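Local atomic coordinates of Ton_1535 (Thermococcus onnurineus, PDB entry 3ZPJ), a protein that is of unknown function but folds as an alpha-solenoid of packed helices with an unusual left-handed helical turn. Residues Ile319-Glu322 and Leu323-Lys327. Numbering follows the deposited sequence.
Sequences IALE and LVRRK
The C-terminal end of helix 309-325, near the C-terminal end of the alpha-solenoid, carries E322 beside R325 and R326, three and four residues further on. Four successive i to i+4 backbone bonds run through this last turn: L323 N to I319 O (3.0 Å), then V324 N to A320 O, R325 N to L321 O and R326 N to E322 O, each 3.2 Å. R326, the first residue to leave helical phi/psi, closes the final one at a less straight N-H...O angle of 150°. With CG anti to its backbone N (chi1 -172°) and the chain bent at chi2, E322 turns one carboxylate oxygen to each arginine, but only OE1 makes a salt bridge. OE1 lies at the edge of the R325 guanidinium, in its plane, 3.5 Å from NH1. L321 CB lies over one face of that guanidinium, 4.1 Å from R325 CZ. E322 OE2 instead meets the aliphatic part of R326, 3.1 Å from CD, while R326 NE stays 4.5 Å away. R326 NH1 is hydrogen-bonded to G294 O, and L323 touches L296 of helix 296-303 and V332 and I335 of helix 332-338. With an alanine here in place of E322, R325 would probably lose its acidic partner, keeping only L321 CB against one face. The 68° tilt between carboxylate and R325 guanidinium and the single long approach argue against a coplanar bidentate salt bridge, implying a modest electrostatic tie.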
ATOM      1  N   ILE A 319      -0.484  18.014 -24.219  1.00 52.53           N
ATOM      2  CA  ILE A 319       0.608  17.750 -25.142  1.00 58.80           C
ATOM      3  C   ILE A 319       1.125  19.054 -25.732  1.00 63.78           C
ATOM      4  O   ILE A 319       2.333  19.265 -25.837  1.00 68.27           O
ATOM      5  CB  ILE A 319       0.164  16.816 -26.277  1.00 55.66           C
ATOM      6  CG1 ILE A 319      -0.108  15.409 -25.733  1.00 51.58           C
ATOM      7  CG2 ILE A 319       1.207  16.789 -27.390  1.00 55.79           C
ATOM      8  CD1 ILE A 319      -0.849  14.501 -26.724  1.00 52.83           C
ATOM      9  N   ALA A 320       0.201  19.938 -26.089  1.00 65.54           N
ATOM     10  CA  ALA A 320       0.566  21.186 -26.741  1.00 71.92           C
ATOM     11  C   ALA A 320       1.293  22.125 -25.786  1.00 76.23           C
ATOM     12  O   ALA A 320       2.216  22.824 -26.194  1.00 88.40           O
ATOM     13  CB  ALA A 320      -0.655  21.862 -27.331  1.00 70.75           C
ATOM     14  N   LEU A 321       0.884  22.144 -24.523  1.00 68.43           N
ATOM     15  CA  LEU A 321       1.562  22.977 -23.536  1.00 74.51           C
ATOM     16  C   LEU A 321       2.997  22.508 -23.335  1.00 79.41           C
ATOM     17  O   LEU A 321       3.929  23.318 -23.295  1.00 84.27           O
ATOM     18  CB  LEU A 321       0.834  22.955 -22.193  1.00 68.53           C
ATOM     19  CG  LEU A 321      -0.580  23.530 -22.134  1.00 67.61           C
ATOM     20  CD1 LEU A 321      -1.076  23.496 -20.698  1.00 59.74           C
ATOM     21  CD2 LEU A 321      -0.638  24.942 -22.706  1.00 64.28           C
ATOM     22  N   GLU A 322       3.164  21.195 -23.204  1.00 69.39           N
ATOM     23  CA  GLU A 322       4.486  20.621 -23.019  1.00 61.05           C
ATOM     24  C   GLU A 322       5.367  20.953 -24.213  1.00 61.76           C
ATOM     25  O   GLU A 322       6.539  21.292 -24.054  1.00 62.05           O
ATOM     26  CB  GLU A 322       4.407  19.110 -22.849  1.00 63.34           C
ATOM     27  CG  GLU A 322       5.740  18.500 -22.473  1.00 74.87           C
ATOM     28  CD  GLU A 322       6.208  18.945 -21.101  1.00 83.80           C
ATOM     29  OE1 GLU A 322       5.338  19.195 -20.236  1.00 76.13           O
ATOM     30  OE2 GLU A 322       7.439  19.035 -20.888  1.00 92.53           O
ATOM     31  N   LEU A 323       4.801  20.847 -25.408  1.00 60.41           N
ATOM     32  CA  LEU A 323       5.518  21.259 -26.606  1.00 70.61           C
ATOM     33  C   LEU A 323       6.102  22.654 -26.417  1.00 79.98           C
ATOM     34  O   LEU A 323       7.293  22.848 -26.597  1.00 82.41           O
ATOM     35  CB  LEU A 323       4.621  21.206 -27.842  1.00 66.78           C
ATOM     36  CG  LEU A 323       4.516  19.831 -28.500  1.00 72.98           C
ATOM     37  CD1 LEU A 323       3.829  19.918 -29.850  1.00 75.56           C
ATOM     38  CD2 LEU A 323       5.890  19.209 -28.650  1.00 77.87           C
ATOM     39  N   VAL A 324       5.271  23.602 -25.994  1.00 89.36           N
ATOM     40  CA  VAL A 324       5.697  24.991 -25.810  1.00 96.42           C
ATOM     41  C   VAL A 324       6.911  25.159 -24.890  1.00 92.64           C
ATOM     42  O   VAL A 324       7.917  25.765 -25.286  1.00 90.20           O
ATOM     43  CB  VAL A 324       4.535  25.873 -25.320  1.00 96.72           C
ATOM     44  CG1 VAL A 324       5.055  27.192 -24.760  1.00 98.28           C
ATOM     45  CG2 VAL A 324       3.564  26.116 -26.459  1.00 97.56           C
ATOM     46  N   ARG A 325       6.817  24.620 -23.676  1.00 86.54           N
ATOM     47  CA  ARG A 325       7.929  24.662 -22.728  1.00 84.65           C
ATOM     48  C   ARG A 325       9.240  24.225 -23.373  1.00 89.44           C
ATOM     49  O   ARG A 325      10.284  24.844 -23.172  1.00 90.57           O
ATOM     50  CB  ARG A 325       7.628  23.779 -21.519  1.00 76.67           C
ATOM     51  CG  ARG A 325       6.534  24.342 -20.646  1.00 77.38           C
ATOM     52  CD  ARG A 325       5.499  23.299 -20.294  1.00 81.84           C
ATOM     53  NE  ARG A 325       4.411  23.885 -19.512  1.00 88.21           N
ATOM     54  CZ  ARG A 325       3.412  23.195 -18.964  1.00 87.82           C
ATOM     55  NH1 ARG A 325       3.352  21.872 -19.099  1.00 82.88           N
ATOM     56  NH2 ARG A 325       2.472  23.831 -18.275  1.00 85.73           N
ATOM     57  N   ARG A 326       9.162  23.177 -24.184  1.00 89.24           N
ATOM     58  CA  ARG A 326      10.342  22.539 -24.740  1.00 80.92           C
ATOM     59  C   ARG A 326      10.635  22.970 -26.168  1.00 79.78           C
ATOM     60  O   ARG A 326      11.224  22.197 -26.919  1.00 84.04           O
ATOM     61  CB  ARG A 326      10.159  21.018 -24.699  1.00 78.17           C
ATOM     62  CG  ARG A 326       9.595  20.494 -23.367  1.00 79.45           C
ATOM     63  CD  ARG A 326       9.226  19.019 -23.446  1.00 77.99           C
ATOM     64  NE  ARG A 326       9.931  18.337 -24.531  1.00 86.42           N
ATOM     65  CZ  ARG A 326       9.868  17.028 -24.759  1.00 92.40           C
ATOM     66  NH1 ARG A 326       9.138  16.248 -23.968  1.00 90.24           N
ATOM     67  NH2 ARG A 326      10.542  16.500 -25.774  1.00 95.90           N
ATOM     68  N   LYS A 327      10.229  24.187 -26.540  1.00 82.04           N
ATOM     69  CA  LYS A 327      10.369  24.674 -27.924  1.00 89.96           C
ATOM     70  C   LYS A 327       9.568  23.788 -28.898  1.00102.65           C
ATOM     71  O   LYS A 327       8.385  23.553 -28.682  1.00100.58           O
ATOM     72  CB  LYS A 327      11.851  24.767 -28.331  1.00 87.47           C
ATOM     73  CG  LYS A 327      12.168  25.532 -29.622  1.00 85.81           C
ATOM     74  CD  LYS A 327      13.625  25.302 -30.029  1.00 81.37           C
ATOM     75  CE  LYS A 327      13.754  24.685 -31.415  1.00 72.78           C
ATOM     76  NZ  LYS A 327      13.604  25.701 -32.498  1.00 80.24           N
TER